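CDNA FLJ56608, highly similar to Homo sapiens chloride channel, calcium activated, family member 1 (CLCA1), mRNA (Homo sapiens, PDB 6PYO) probably takes part in regulating calcium-activated chloride conductance and mucus secretion as a secreted metalloprotease, of which this chain is the calcium-binding VWA domain. Local coordinates at residues 89-94 and 125-130; 109-114 and 145-150. All coordinates share one frame; numbering follows the deposited sequence.

Interaction 1. Residues 89-94 and 125-130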
loop_
_atom_site.group_PDB
_atom_site.type_symbol
_atom_site.label_atom_id
_atom_site.label_comp_id
_atom_site.label_asym_id
_atom_site.label_seq_id
_atom_site.Cartn_x
_atom_site.Cartn_y
_atom_site.Cartn_z
ATOM N N SER A 89 2.334 -3.996 -10.241
ATOM C CA SER A 89 2.394 -2.615 -10.717
ATOM C C SER A 89 2.309 -1.626 -9.561
ATOM O O SER A 89 2.951 -0.567 -9.589
ATOM C CB SER A 89 1.249 -2.293 -11.695
ATOM O OG SER A 89 1.139 -3.271 -12.702
ATOM N N GLY A 90 1.422 -1.907 -8.594
ATOM C CA GLY A 90 1.272 -1.018 -7.465
ATOM C C GLY A 90 2.527 -0.967 -6.608
ATOM O O GLY A 90 2.940 0.107 -6.175
ATOM N N LEU A 91 3.174 -2.124 -6.389
ATOM C CA LEU A 91 4.395 -2.141 -5.581
ATOM C C LEU A 91 5.556 -1.456 -6.300
ATOM O O LEU A 91 6.283 -0.653 -5.699
ATOM C CB LEU A 91 4.756 -3.571 -5.198
ATOM C CG LEU A 91 3.734 -4.331 -4.365
ATOM C CD1 LEU A 91 4.170 -5.776 -4.148
ATOM C CD2 LEU A 91 3.477 -3.628 -3.025
ATOM N N ARG A 92 5.739 -1.728 -7.590
ATOM C CA ARG A 92 6.781 -1.028 -8.342
ATOM C C ARG A 92 6.574 0.477 -8.273
ATOM O O ARG A 92 7.531 1.245 -8.089
ATOM C CB ARG A 92 6.792 -1.501 -9.809
ATOM C CG ARG A 92 7.528 -2.813 -10.075
ATOM C CD ARG A 92 7.069 -3.491 -11.383
ATOM N NE ARG A 92 7.395 -4.914 -11.354
ATOM C CZ ARG A 92 6.751 -5.862 -12.024
ATOM N NH1 ARG A 92 5.728 -5.556 -12.808
ATOM N NH2 ARG A 92 7.135 -7.127 -11.893
ATOM N N SER A 93 5.326 0.926 -8.450
ATOM C CA SER A 93 5.062 2.359 -8.348
ATOM C C SER A 93 5.375 2.898 -6.949
ATOM O O SER A 93 5.920 3.996 -6.803
ATOM C CB SER A 93 3.613 2.624 -8.724
ATOM O OG SER A 93 3.288 3.969 -8.525
ATOM N N ALA A 94 5.040 2.142 -5.902
ATOM C CA ALA A 94 5.399 2.565 -4.549
ATOM C C ALA A 94 6.910 2.747 -4.413
ATOM O O ALA A 94 7.391 3.743 -3.842
ATOM C CB ALA A 94 4.858 1.552 -3.548
ATOM N N ASN A 125 11.553 -10.922 -6.751
ATOM C CA ASN A 125 12.926 -10.435 -6.823
ATOM C C ASN A 125 13.011 -8.953 -6.456
ATOM O O ASN A 125 13.723 -8.568 -5.523
ATOM C CB ASN A 125 13.494 -10.685 -8.229
ATOM C CG ASN A 125 14.941 -10.236 -8.366
ATOM O OD1 ASN A 125 15.837 -10.787 -7.716
ATOM N ND2 ASN A 125 15.179 -9.233 -9.218
ATOM N N GLU A 126 12.284 -8.106 -7.187
ATOM C CA GLU A 126 12.348 -6.669 -6.938
ATOM C C GLU A 126 12.012 -6.361 -5.489
ATOM O O GLU A 126 12.661 -5.517 -4.848
ATOM C CB GLU A 126 11.383 -5.927 -7.871
ATOM C CG GLU A 126 11.703 -5.996 -9.333
ATOM C CD GLU A 126 10.478 -5.733 -10.200
ATOM O OE1 GLU A 126 9.710 -6.683 -10.463
ATOM O OE2 GLU A 126 10.274 -4.573 -10.606
ATOM N N VAL A 127 11.013 -7.066 -4.957
ATOM C CA VAL A 127 10.591 -6.855 -3.581
ATOM C C VAL A 127 11.715 -7.235 -2.627
ATOM O O VAL A 127 12.089 -6.451 -1.733
ATOM C CB VAL A 127 9.306 -7.647 -3.297
ATOM C CG1 VAL A 127 9.162 -7.903 -1.832
ATOM C CG2 VAL A 127 8.108 -6.875 -3.862
ATOM N N LYS A 128 12.301 -8.424 -2.830
ATOM C CA LYS A 128 13.418 -8.821 -1.988
ATOM C C LYS A 128 14.524 -7.796 -2.113
ATOM O O LYS A 128 15.098 -7.368 -1.105
ATOM C CB LYS A 128 13.911 -10.236 -2.356
ATOM C CG LYS A 128 13.066 -11.391 -1.778
ATOM C CD LYS A 128 13.453 -12.788 -2.353
ATOM C CE LYS A 128 13.013 -12.988 -3.828
ATOM N NZ LYS A 128 12.947 -14.418 -4.323
ATOM N N GLN A 129 14.766 -7.304 -3.339
ATOM C CA GLN A 129 15.880 -6.383 -3.515
ATOM C C GLN A 129 15.601 -5.060 -2.828
ATOM O O GLN A 129 16.536 -4.345 -2.435
ATOM C CB GLN A 129 16.151 -6.126 -4.995
ATOM C CG GLN A 129 17.568 -6.422 -5.422
ATOM C CD GLN A 129 17.820 -7.901 -5.596
ATOM O OE1 GLN A 129 18.494 -8.532 -4.780
ATOM N NE2 GLN A 129 17.281 -8.466 -6.673
ATOM N N SER A 130 14.320 -4.717 -2.677
ATOM C CA SER A 130 14.001 -3.371 -2.212
ATOM C C SER A 130 14.369 -3.187 -0.748
ATOM O O SER A 130 14.749 -2.083 -0.354
ATOM C CB SER A 130 12.521 -3.063 -2.432
ATOM O OG SER A 130 11.679 -3.705 -1.488
#

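Interaction 2. Residues 109-114 and 145-150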
loop_
_atom_site.group_PDB
_atom_site.type_symbol
_atom_site.label_atom_id
_atom_site.label_comp_id
_atom_site.label_asym_id
_atom_site.label_seq_id
_atom_site.Cartn_x
_atom_site.Cartn_y
_atom_site.Cartn_z
ATOM N N ILE A 109 5.451 -0.617 2.995
ATOM C CA ILE A 109 4.263 -0.604 2.138
ATOM C C ILE A 109 3.092 -1.160 2.955
ATOM O O ILE A 109 3.236 -2.161 3.668
ATOM C CB ILE A 109 4.499 -1.428 0.867
ATOM C CG1 ILE A 109 5.269 -0.622 -0.185
ATOM C CG2 ILE A 109 3.172 -1.889 0.320
ATOM C CD1 ILE A 109 6.581 -0.121 0.261
ATOM N N VAL A 110 1.965 -0.463 2.933
ATOM C CA VAL A 110 0.710 -0.986 3.466
ATOM C C VAL A 110 -0.113 -1.373 2.231
ATOM O O VAL A 110 -0.634 -0.500 1.520
ATOM C CB VAL A 110 -0.018 0.025 4.362
ATOM C CG1 VAL A 110 -1.333 -0.558 4.865
ATOM C CG2 VAL A 110 0.885 0.405 5.588
ATOM N N LEU A 111 -0.220 -2.670 1.978
ATOM C CA LEU A 111 -0.904 -3.229 0.809
ATOM C C LEU A 111 -2.311 -3.646 1.206
ATOM O O LEU A 111 -2.496 -4.629 1.940
ATOM C CB LEU A 111 -0.127 -4.419 0.255
ATOM C CG LEU A 111 -0.699 -5.106 -0.994
ATOM C CD1 LEU A 111 -1.013 -4.063 -2.071
ATOM C CD2 LEU A 111 0.314 -6.124 -1.486
ATOM N N LEU A 112 -3.306 -2.891 0.747
ATOM C CA LEU A 112 -4.697 -3.177 1.072
ATOM C C LEU A 112 -5.317 -3.777 -0.203
ATOM O O LEU A 112 -5.423 -3.096 -1.244
ATOM C CB LEU A 112 -5.438 -1.925 1.556
ATOM C CG LEU A 112 -4.829 -1.184 2.778
ATOM C CD1 LEU A 112 -5.654 -0.001 3.243
ATOM C CD2 LEU A 112 -4.638 -2.103 3.951
ATOM N N THR A 113 -5.666 -5.057 -0.145
ATOM C CA THR A 113 -6.144 -5.707 -1.373
ATOM C C THR A 113 -6.989 -6.910 -1.018
ATOM O O THR A 113 -6.840 -7.486 0.069
ATOM C CB THR A 113 -4.972 -6.163 -2.258
ATOM O OG1 THR A 113 -5.432 -6.859 -3.426
ATOM C CG2 THR A 113 -4.091 -7.138 -1.450
ATOM N N ASP A 114 -7.850 -7.331 -1.978
ATOM C CA ASP A 114 -8.497 -8.636 -1.826
ATOM C C ASP A 114 -7.561 -9.788 -2.183
ATOM O O ASP A 114 -7.891 -10.951 -1.919
ATOM C CB ASP A 114 -9.819 -8.741 -2.631
ATOM C CG ASP A 114 -9.668 -8.555 -4.133
ATOM O OD1 ASP A 114 -8.622 -8.840 -4.741
ATOM O OD2 ASP A 114 -10.664 -8.114 -4.715
ATOM N N GLN A 145 -1.937 -17.091 -2.251
ATOM C CA GLN A 145 -0.916 -17.375 -1.223
ATOM C C GLN A 145 0.301 -16.443 -1.315
ATOM O O GLN A 145 0.924 -16.116 -0.288
ATOM C CB GLN A 145 -0.464 -18.840 -1.340
ATOM C CG GLN A 145 0.767 -19.228 -0.505
ATOM C CD GLN A 145 0.515 -19.252 1.003
ATOM O OE1 GLN A 145 -0.625 -19.257 1.463
ATOM N NE2 GLN A 145 1.598 -19.264 1.779
ATOM N N GLU A 146 0.601 -15.942 -2.510
ATOM C CA GLU A 146 1.692 -14.989 -2.688
ATOM C C GLU A 146 1.518 -13.675 -1.902
ATOM O O GLU A 146 2.522 -13.022 -1.620
ATOM C CB GLU A 146 1.859 -14.701 -4.185
ATOM C CG GLU A 146 2.506 -15.832 -4.980
ATOM C CD GLU A 146 1.499 -16.833 -5.536
ATOM O OE1 GLU A 146 0.341 -16.864 -5.065
ATOM O OE2 GLU A 146 1.871 -17.588 -6.457
ATOM N N LEU A 147 0.293 -13.299 -1.511
ATOM C CA LEU A 147 0.069 -12.109 -0.684
ATOM C C LEU A 147 0.725 -12.275 0.685
ATOM O O LEU A 147 1.601 -11.481 1.091
ATOM C CB LEU A 147 -1.444 -11.881 -0.551
ATOM C CG LEU A 147 -1.893 -10.613 0.172
ATOM C CD1 LEU A 147 -1.383 -9.454 -0.665
ATOM C CD2 LEU A 147 -3.352 -10.484 0.469
ATOM N N GLU A 148 0.314 -13.333 1.403
ATOM C CA GLU A 148 1.009 -13.738 2.621
ATOM C C GLU A 148 2.507 -13.789 2.382
ATOM O O GLU A 148 3.289 -13.254 3.171
ATOM C CB GLU A 148 0.504 -15.102 3.114
ATOM C CG GLU A 148 1.388 -15.742 4.214
ATOM C CD GLU A 148 0.924 -17.143 4.666
ATOM O OE1 GLU A 148 0.026 -17.232 5.544
ATOM O OE2 GLU A 148 1.463 -18.155 4.148
ATOM N N GLU A 149 2.936 -14.433 1.300
ATOM C CA GLU A 149 4.379 -14.554 1.113
ATOM C C GLU A 149 5.054 -13.199 0.942
ATOM O O GLU A 149 6.221 -13.039 1.320
ATOM C CB GLU A 149 4.703 -15.470 -0.068
ATOM C CG GLU A 149 4.375 -16.968 0.204
ATOM C CD GLU A 149 5.059 -17.544 1.447
ATOM O OE1 GLU A 149 6.297 -17.404 1.571
ATOM O OE2 GLU A 149 4.355 -18.135 2.303
ATOM N N LEU A 150 4.360 -12.212 0.367
ATOM C CA LEU A 150 4.912 -10.864 0.337
ATOM C C LEU A 150 5.262 -10.398 1.743
ATOM O O LEU A 150 6.344 -9.849 1.980
ATOM C CB LEU A 150 3.922 -9.879 -0.290
ATOM C CG LEU A 150 3.790 -9.882 -1.802
ATOM C CD1 LEU A 150 2.684 -8.906 -2.228
ATOM C CD2 LEU A 150 5.095 -9.514 -2.479
#

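Interaction 1. Residues 89-94 and 125-130
Arg92 and Glu126 form a salt bridge between two neighbouring helices of the von Willebrand factor A (VWA) fold, 87-99 and 124-130. The two side chains cross at about a right angle. Their flat ends nevertheless lie nearly coplanar, with 19° between the guanidinium and carboxylate planes. The grip is side-on. NE of Arg92 donates to OE2 of Glu126 over 3.0 Å, tilted out of the guanidinium plane. NH2 of Arg92 donates to OE1 of Glu126, also over 3.0 Å, close to that plane and onto the syn lone pair. Two bonds, one to each oxygen, restrain the rotation of both groups; NE also makes a weak bond to OE1. The Arg92 chain is extended from CG to NE, which carries the guanidinium across to helix 124-130. The Glu126 chain is extended beyond CG and comes to meet it. With Glu126 replaced by an alanine, the guanidinium of Arg92 would probably lose its carboxylate mate and be freer to swing.

A small, buried apolar contact lies beside the salt bridge. Leu91 points toward helix 124-130, and its side chain crosses that of Val127 obliquely. Cys123 packs against Leu91 and Arg92, and its disulfide with Cys88 ties the first turn of helix 87-99 to the residue just before helix 124-130. The apolar touch is light, with CD1 of Leu91 4.1 Å from CG2 of Val127.

Interaction 2. Residues 109-114 and 145-150
Leu111 and Thr113 of strand 108-113 meet Leu147 and Leu150 of helix 145-152 in a wholly buried contact. The short segments run nearly antiparallel, with 163° between their directions, and their axes come within 11.1 Å.

The contact between them is apolar, made by methyl groups. CD2 of Leu111 touches both leucines of the helix. It lies 3.8 Å from CD1 of Leu147 and 3.7 Å from CD1 of Leu150, so one methyl bridges successive turns. Leu111 meets Leu150 at about a right angle. Thr113 and Leu147 reach toward each other tip to tip, with CG2 of Thr113 3.6 Å from CD1 of Leu147. Leu147 also packs on Thr136 and Ala138 of strand 133-138, so it spans two adjacent strands.

Polar bonds flank this core without crossing it. Thr113 turns its hydroxyl anti to the backbone N (chi1 177°), which leaves the methyl for the helix. OG1 then hydrogen-bonds to Asp14 and to the backbone N of Gly115. Next along the chain, Asp114 pairs with Arg24 and accepts a hydrogen bond from the calcium ligand Ser18. On the outer side of the helix, NE2 of Gln145 donates to OE2 of Glu148 over 2.6 Å, from above the carboxylate plane.

A central parallel strand with a helix packed on its face, and a polar C-terminal end beside the metal, is characteristic of the Rossmann-like VWA domain and its metal ion-dependent adhesion site (MIDAS).

Interaction 1 joins two helices, and interaction 2 joins a sheet strand to a third helix; the two contacts touch, with centres about 12 Å apart. Leu91 joins them: its CD2 lies 3.8 Å from CG2 of Ile109, and its CD1 is 4.0 Å from CD1 of Leu150. Val127 also meets Leu150. The segments alternate along the chain, so strand 108-113 comes between the two helices of interaction 1. The contacts differ in their relation to calcium. The Thr113 side chain is about 6 Å from a bound calcium, whereas that of Leu91 is about 14 Å from one. Interaction 2 therefore lies nearer the metal, and interaction 1, a helix-to-helix contact with a salt bridge, lies farther off.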